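Local coordinates for oligopeptide-binding protein oppA (Lactococcus lactis, PDB 3DRF) that captures extracellular oligopeptides in a voluminous cavity and serves as the receptor of the ABC transporter that takes them up, at residues 511-516 against 520-525; 129-134 against 206-211; 265-270 against 284-289. All coordinates share one frame; numbering follows the deposited sequence. Where two conformers were deposited one is given.

Interaction 1 (511-516 against 520-525); sequences AKSENP and KAAFVK
Ser513 and Pro516 are the residues of 511-516 that reach the helical segment 520-525, and between them the chain passes from a short 3-10 turn into the first turn of helix 516-533. The 3-10 turn is held by two backbone bonds, Glu514 N to Ala511 O and Asn515 N to Lys512 O. Within it, Ser513 has its CB directed at the helix, and OG lies 4.3 Å from Ala522 CB, a loose van der Waals contact; the hydroxyl has its polar partner in Asp507 O, at the end of the preceding helix. Asn515 is the N-cap, its OD1 accepting from Thr517 N. Pro516 opens the helix proper, and its O takes the hydrogen bond from Lys520 N at 2.9 Å, the i to i+4 bond of the first turn. Lys520 CB packs against the same oxygen, Pro516 O, at 3.4 Å, while its chain runs off to a weak hydrogen bond with Gln367 O. The whole junction is the connection between helices 499-508 and 516-533, with Ala522 lying against Asp507 and Ile508 of the former.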
# COMPACT_ATOMS: atom_id res chain seq x y z
N ALA A 511 -21.18 -4.64 12.57
CA ALA A 511 -21.43 -4.89 14.01
C ALA A 511 -21.50 -6.39 14.30
O ALA A 511 -21.04 -6.80 15.29
CB ALA A 511 -22.75 -4.15 14.46
N LYS A 512 -22.01 -7.18 13.34
CA LYS A 512 -22.04 -8.65 13.53
C LYS A 512 -20.62 -9.24 13.62
O LYS A 512 -20.41 -10.17 14.30
CB LYS A 512 -22.82 -9.33 12.39
CG LYS A 512 -24.34 -9.02 12.45
CD LYS A 512 -25.10 -9.61 11.19
CE LYS A 512 -26.52 -9.07 11.12
NZ LYS A 512 -27.34 -9.75 10.08
N SER A 513 -19.67 -8.61 12.92
CA SER A 513 -18.26 -9.02 12.92
C SER A 513 -17.49 -8.65 14.23
O SER A 513 -16.37 -8.91 14.31
CB SER A 513 -17.53 -8.47 11.67
OG SER A 513 -17.80 -9.40 10.61
N GLU A 514 -18.20 -8.08 15.19
CA GLU A 514 -17.67 -7.99 16.55
C GLU A 514 -17.63 -9.36 17.26
O GLU A 514 -17.04 -9.46 18.32
CB GLU A 514 -18.46 -6.96 17.35
CG GLU A 514 -18.39 -5.56 16.73
CD GLU A 514 -18.46 -4.45 17.76
OE1 GLU A 514 -17.40 -4.11 18.33
OE2 GLU A 514 -19.56 -3.89 17.96
N ASN A 515 -18.29 -10.37 16.69
CA ASN A 515 -18.07 -11.80 17.04
C ASN A 515 -17.00 -12.33 16.02
O ASN A 515 -17.30 -12.43 14.85
CB ASN A 515 -19.38 -12.59 16.94
CG ASN A 515 -19.18 -14.07 17.21
OD1 ASN A 515 -18.10 -14.56 17.22
ND2 ASN A 515 -20.30 -14.77 17.44
N PRO A 516 -15.80 -12.64 16.51
CA PRO A 516 -14.75 -13.09 15.59
C PRO A 516 -15.10 -14.35 14.75
O PRO A 516 -14.58 -14.50 13.70
CB PRO A 516 -13.52 -13.32 16.47
CG PRO A 516 -13.93 -13.13 17.81
CD PRO A 516 -15.31 -12.59 17.90
N LYS A 520 -14.55 -14.19 10.86
CA LYS A 520 -13.79 -15.20 10.12
C LYS A 520 -14.57 -15.74 8.91
O LYS A 520 -14.04 -15.82 7.86
CB LYS A 520 -13.41 -16.36 11.06
CG LYS A 520 -12.45 -17.39 10.42
CD LYS A 520 -12.23 -18.57 11.44
CE LYS A 520 -11.18 -19.63 10.95
NZ LYS A 520 -9.86 -19.19 11.36
N ALA A 521 -15.83 -16.09 9.10
CA ALA A 521 -16.67 -16.56 7.98
C ALA A 521 -16.89 -15.48 6.91
O ALA A 521 -16.92 -15.81 5.76
CB ALA A 521 -18.03 -17.12 8.52
N ALA A 522 -17.01 -14.24 7.34
CA ALA A 522 -17.10 -13.15 6.38
C ALA A 522 -15.81 -13.00 5.57
O ALA A 522 -15.87 -12.84 4.41
CB ALA A 522 -17.43 -11.88 7.15
N PHE A 523 -14.67 -13.12 6.21
CA PHE A 523 -13.38 -13.09 5.50
C PHE A 523 -13.25 -14.27 4.52
O PHE A 523 -12.75 -14.09 3.47
CB PHE A 523 -12.18 -13.08 6.49
CG PHE A 523 -11.65 -11.68 6.79
CD1 PHE A 523 -11.03 -10.90 5.82
CD2 PHE A 523 -11.78 -11.14 8.06
CE1 PHE A 523 -10.55 -9.64 6.10
CE2 PHE A 523 -11.27 -9.87 8.36
CZ PHE A 523 -10.67 -9.12 7.37
N VAL A 524 -13.70 -15.45 4.91
CA VAL A 524 -13.62 -16.62 4.00
C VAL A 524 -14.51 -16.36 2.76
O VAL A 524 -14.12 -16.62 1.67
CB VAL A 524 -14.03 -17.93 4.73
CG1 VAL A 524 -14.28 -19.06 3.71
CG2 VAL A 524 -12.94 -18.35 5.71
N LYS A 525 -15.72 -15.92 3.00
CA LYS A 525 -16.68 -15.64 1.89
C LYS A 525 -16.13 -14.61 0.91
O LYS A 525 -16.18 -14.82 -0.26
CB LYS A 525 -18.07 -15.26 2.43
CG LYS A 525 -19.08 -15.04 1.28
CD LYS A 525 -20.46 -14.66 1.83
CE LYS A 525 -21.56 -14.70 0.77
NZ LYS A 525 -21.32 -13.68 -0.32

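Interaction 2 (129-134 against 206-211); sequences PAYGSD and KDLASS
Tyr131 and Leu208 make the apolar centre of a loop-to-loop contact in this venus fly-trap protein, a fold of the periplasmic-binding-protein clan. Segment 129-134 follows helix 116-127 and starts with a 3-10 turn, closed by Gly132 N to Pro129 O; segment 206-211 follows helix 197-200 and ends in a type I beta turn from Leu208 to Ser211.

The tyrosine is the side chain to follow. From CB, CG stands anti to the carbonyl carbon (chi1 -58°), and this swings the ring over to the leucine. Tyr131 CD2 meets Leu208 CD2 at 3.6 Å and Leu208 CB more loosely at 4.1 Å. One atom further out, Tyr131 CE2 still has Leu208 CD2 at 3.8 Å. A single methyl thus spans one bond of the ring, approaching it obliquely. Beyond CE2 the leucine no longer follows, and OH points on past it. Leu208 itself is buried, with Leu50 and Val203 also packed on its side chain, while Pro205 lies against both Ala130 and Tyr131.

The backbones approach without bonding directly. Ala130 O receives a CA-H...O contact from Lys206 CA at 3.4 Å; Lys206 N is as close, but its angle is too poor for a hydrogen bond. The lysine's CB still borders Ala130 O, but the chain beyond it leads off and bends at its last torsion (chi4 67°). There Lys206 NZ meets Asp207 OD1 at 2.9 Å on the syn side, 25° out of the carboxylate plane, a salt bridge between sequence neighbours. What does link the two backbones is one water, which donates to Tyr131 O at 2.8 Å and accepts from Ala209 N at 3.0 Å.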
# COMPACT_ATOMS: atom_id res chain seq x y z
N PRO A 129 -11.12 17.61 -2.20
CA PRO A 129 -10.47 17.14 -3.47
C PRO A 129 -9.42 18.09 -4.07
O PRO A 129 -8.64 17.72 -4.88
CB PRO A 129 -11.67 17.03 -4.47
CG PRO A 129 -12.86 16.85 -3.60
CD PRO A 129 -12.59 17.76 -2.41
N ALA A 130 -9.42 19.34 -3.61
CA ALA A 130 -8.47 20.34 -4.15
C ALA A 130 -6.98 19.98 -3.91
O ALA A 130 -6.17 20.40 -4.63
CB ALA A 130 -8.80 21.78 -3.63
N TYR A 131 -6.68 19.19 -2.87
CA TYR A 131 -5.30 18.75 -2.58
C TYR A 131 -4.81 17.60 -3.50
O TYR A 131 -3.67 17.33 -3.53
CB TYR A 131 -5.11 18.33 -1.09
CG TYR A 131 -5.44 19.43 -0.06
CD1 TYR A 131 -6.67 19.41 0.61
CD2 TYR A 131 -4.57 20.47 0.19
CE1 TYR A 131 -7.01 20.38 1.52
CE2 TYR A 131 -4.87 21.47 1.15
CZ TYR A 131 -6.10 21.43 1.79
OH TYR A 131 -6.47 22.37 2.70
N GLY A 132 -5.73 16.93 -4.21
CA GLY A 132 -5.34 15.90 -5.18
C GLY A 132 -5.10 14.51 -4.58
O GLY A 132 -4.53 13.70 -5.22
N SER A 133 -5.56 14.25 -3.37
CA SER A 133 -5.34 12.93 -2.76
C SER A 133 -6.04 11.81 -3.53
O SER A 133 -7.07 12.03 -4.05
CB SER A 133 -5.87 12.90 -1.31
OG SER A 133 -5.62 11.62 -0.74
N ASP A 134 -5.41 10.64 -3.56
CA ASP A 134 -6.01 9.44 -4.17
C ASP A 134 -6.52 8.47 -3.07
O ASP A 134 -6.88 7.37 -3.40
CB ASP A 134 -4.91 8.75 -5.02
CG ASP A 134 -4.32 9.70 -6.06
OD1 ASP A 134 -5.06 10.24 -6.80
OD2 ASP A 134 -3.13 9.90 -6.02
N LYS A 206 -4.20 23.18 -4.32
CA LYS A 206 -3.73 22.60 -5.60
C LYS A 206 -2.20 22.55 -5.74
O LYS A 206 -1.70 21.81 -6.49
CB LYS A 206 -4.34 23.39 -6.79
CG LYS A 206 -3.67 24.77 -6.98
CD LYS A 206 -4.30 25.59 -8.19
CE LYS A 206 -3.57 26.93 -8.47
NZ LYS A 206 -2.16 26.64 -8.97
N ASP A 207 -1.53 23.42 -4.98
CA ASP A 207 -0.04 23.55 -5.01
C ASP A 207 0.64 22.75 -3.85
O ASP A 207 1.81 22.69 -3.76
CB ASP A 207 0.35 25.04 -4.82
CG ASP A 207 -0.12 25.98 -5.97
OD1 ASP A 207 -0.29 25.49 -7.02
OD2 ASP A 207 -0.22 27.17 -5.67
N LEU A 208 -0.15 22.17 -2.97
CA LEU A 208 0.45 21.62 -1.74
C LEU A 208 1.39 20.44 -1.96
O LEU A 208 2.42 20.40 -1.40
CB LEU A 208 -0.65 21.26 -0.72
CG LEU A 208 -0.10 20.81 0.67
CD1 LEU A 208 0.72 21.93 1.36
CD2 LEU A 208 -1.30 20.37 1.57
N ALA A 209 1.03 19.54 -2.85
CA ALA A 209 1.85 18.33 -3.10
C ALA A 209 3.20 18.69 -3.71
O ALA A 209 4.14 17.95 -3.52
CB ALA A 209 1.10 17.37 -4.03
N SER A 210 3.24 19.76 -4.50
CA SER A 210 4.49 20.17 -5.16
C SER A 210 5.22 21.30 -4.43
O SER A 210 6.24 21.80 -4.92
CB SER A 210 4.22 20.59 -6.60
OG SER A 210 3.37 21.72 -6.65
N SER A 211 4.70 21.72 -3.30
CA SER A 211 5.35 22.78 -2.54
C SER A 211 6.67 22.27 -1.88
O SER A 211 6.72 21.16 -1.43
CB SER A 211 4.40 23.27 -1.40
OG SER A 211 5.07 24.18 -0.50
O HOH W 1 -1.78 19.38 -3.99

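Interaction 3 (265-270 against 284-289)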
# COMPACT_ATOMS: atom_id res chain seq x y z
N ALA A 265 26.57 -4.97 -5.36
CA ALA A 265 27.90 -4.35 -5.41
C ALA A 265 27.98 -3.29 -4.29
O ALA A 265 29.00 -3.11 -3.71
CB ALA A 265 28.12 -3.67 -6.80
N ALA A 266 26.89 -2.59 -4.01
CA ALA A 266 26.86 -1.60 -2.92
C ALA A 266 27.07 -2.24 -1.56
O ALA A 266 27.71 -1.69 -0.73
CB ALA A 266 25.53 -0.79 -2.94
N LEU A 267 26.54 -3.43 -1.37
CA LEU A 267 26.82 -4.17 -0.16
C LEU A 267 28.27 -4.69 -0.13
O LEU A 267 28.89 -4.60 0.87
CB LEU A 267 25.87 -5.36 -0.01
CG LEU A 267 24.36 -4.99 0.11
CD1 LEU A 267 23.49 -6.28 -0.08
CD2 LEU A 267 24.12 -4.37 1.49
N SER A 268 28.77 -5.19 -1.25
CA SER A 268 30.14 -5.69 -1.30
C SER A 268 31.17 -4.58 -0.99
O SER A 268 32.17 -4.83 -0.44
CB SER A 268 30.42 -6.35 -2.66
OG SER A 268 29.56 -7.43 -2.87
N SER A 269 30.86 -3.37 -1.38
CA SER A 269 31.79 -2.24 -1.18
C SER A 269 31.49 -1.45 0.12
O SER A 269 32.11 -0.46 0.39
CB SER A 269 31.69 -1.32 -2.38
OG SER A 269 30.50 -0.55 -2.38
N SER A 270 30.51 -1.89 0.88
CA SER A 270 30.08 -1.20 2.13
C SER A 270 29.58 0.22 1.91
O SER A 270 29.69 1.05 2.78
CB SER A 270 31.24 -1.20 3.16
OG SER A 270 31.44 -2.46 3.70
N LYS A 284 20.02 -15.07 -2.34
CA LYS A 284 21.16 -15.99 -2.21
C LYS A 284 22.49 -15.21 -2.27
O LYS A 284 23.36 -15.43 -1.51
CB LYS A 284 21.08 -17.09 -3.26
CG LYS A 284 22.18 -18.08 -3.09
CD LYS A 284 21.93 -19.26 -3.93
CE LYS A 284 21.31 -20.42 -3.21
NZ LYS A 284 21.13 -21.62 -4.12
N GLN A 285 22.61 -14.29 -3.21
CA GLN A 285 23.78 -13.42 -3.30
C GLN A 285 24.04 -12.70 -1.99
O GLN A 285 25.14 -12.56 -1.57
CB GLN A 285 23.67 -12.41 -4.47
CG GLN A 285 23.63 -12.98 -5.83
CD GLN A 285 23.76 -11.90 -6.84
OE1 GLN A 285 22.80 -11.28 -7.21
NE2 GLN A 285 24.98 -11.65 -7.25
N VAL A 286 22.97 -12.19 -1.38
CA VAL A 286 23.08 -11.44 -0.15
C VAL A 286 23.50 -12.31 1.03
O VAL A 286 24.27 -11.94 1.83
CB VAL A 286 21.74 -10.70 0.16
CG1 VAL A 286 21.78 -10.11 1.57
CG2 VAL A 286 21.51 -9.60 -0.90
N LYS A 287 22.94 -13.49 1.10
CA LYS A 287 23.34 -14.45 2.16
C LYS A 287 24.81 -14.88 1.94
O LYS A 287 25.41 -15.25 2.89
CB LYS A 287 22.42 -15.68 2.18
CG LYS A 287 21.02 -15.41 2.71
CD LYS A 287 20.20 -16.74 2.80
CE LYS A 287 19.74 -17.20 1.45
NZ LYS A 287 18.98 -18.50 1.54
N ASN A 288 25.30 -14.86 0.71
CA ASN A 288 26.68 -15.26 0.34
C ASN A 288 27.70 -14.20 0.84
O ASN A 288 28.87 -14.48 0.93
CB ASN A 288 26.85 -15.45 -1.18
CG ASN A 288 26.24 -16.75 -1.74
OD1 ASN A 288 25.81 -17.61 -1.01
ND2 ASN A 288 26.17 -16.84 -3.05
N LEU A 289 27.25 -12.99 1.14
CA LEU A 289 28.19 -11.91 1.52
C LEU A 289 28.74 -12.05 2.91
O LEU A 289 28.08 -12.37 3.81
CB LEU A 289 27.54 -10.54 1.36
CG LEU A 289 27.17 -10.19 -0.09
CD1 LEU A 289 26.49 -8.87 -0.11
CD2 LEU A 289 28.32 -10.24 -1.13
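Leu267 and Leu289 meet where the C-terminal ends of two short helices, 263-268 and 283-287, come together in this solute-binding protein; the first ends in a Schellman motif, with Ser270 at positive phi (62°).

Apolar contact carries most of this junction. Leu289, just past its own helix, has its CB pointing at the other segment, and its side chain crosses that of Leu267 at about a right angle. Leu289 CD1 sits 3.6 Å from Leu267 CB and 4.0 Å from Leu267 CD1, so one methyl lies along the inner part of the neighbouring leucine and also reaches a tip. Val286 adds to the cluster: its CG2, anti to the carbonyl carbon, reaches Leu267 CD1 at 4.0 Å, the two side chains meeting at a slant. Met278 touches Leu267 and Val286, and Pro547 of strand 536-549 packs on both, so the pair of helices rests on that strand.

No hydrogen bond crosses between the segments; the polar groups turn to partners nearby. Leu267 O accepts from Tyr292 OH, and Ser268 OG is hydrogen-bonded to Val264 O, one turn back in its helix. That same hydroxyl oxygen still borders the apolar cluster, with Leu289 CD2 lying 3.5 Å from Ser268 OG.

From the N terminus, the chain first meets interaction 2, which closes a long loop of 71 residues between the chain after helix 116-127 and the chain before strand 224-230. Interaction 3 follows, closing a 13-residue excursion that includes strand 274-276, and joins two helices beside strand 536-549. Interaction 1 is the most local, with three helical residues between its segments at the start of helix 516-533. The three are in series, none enclosing or crossing another. They are also well separated in space. The centres of interactions 1 and 2 lie about 37 Å apart. Interaction 3 is more remote, its centre about 40 Å from that of interaction 2 and about 45 Å from that of interaction 1.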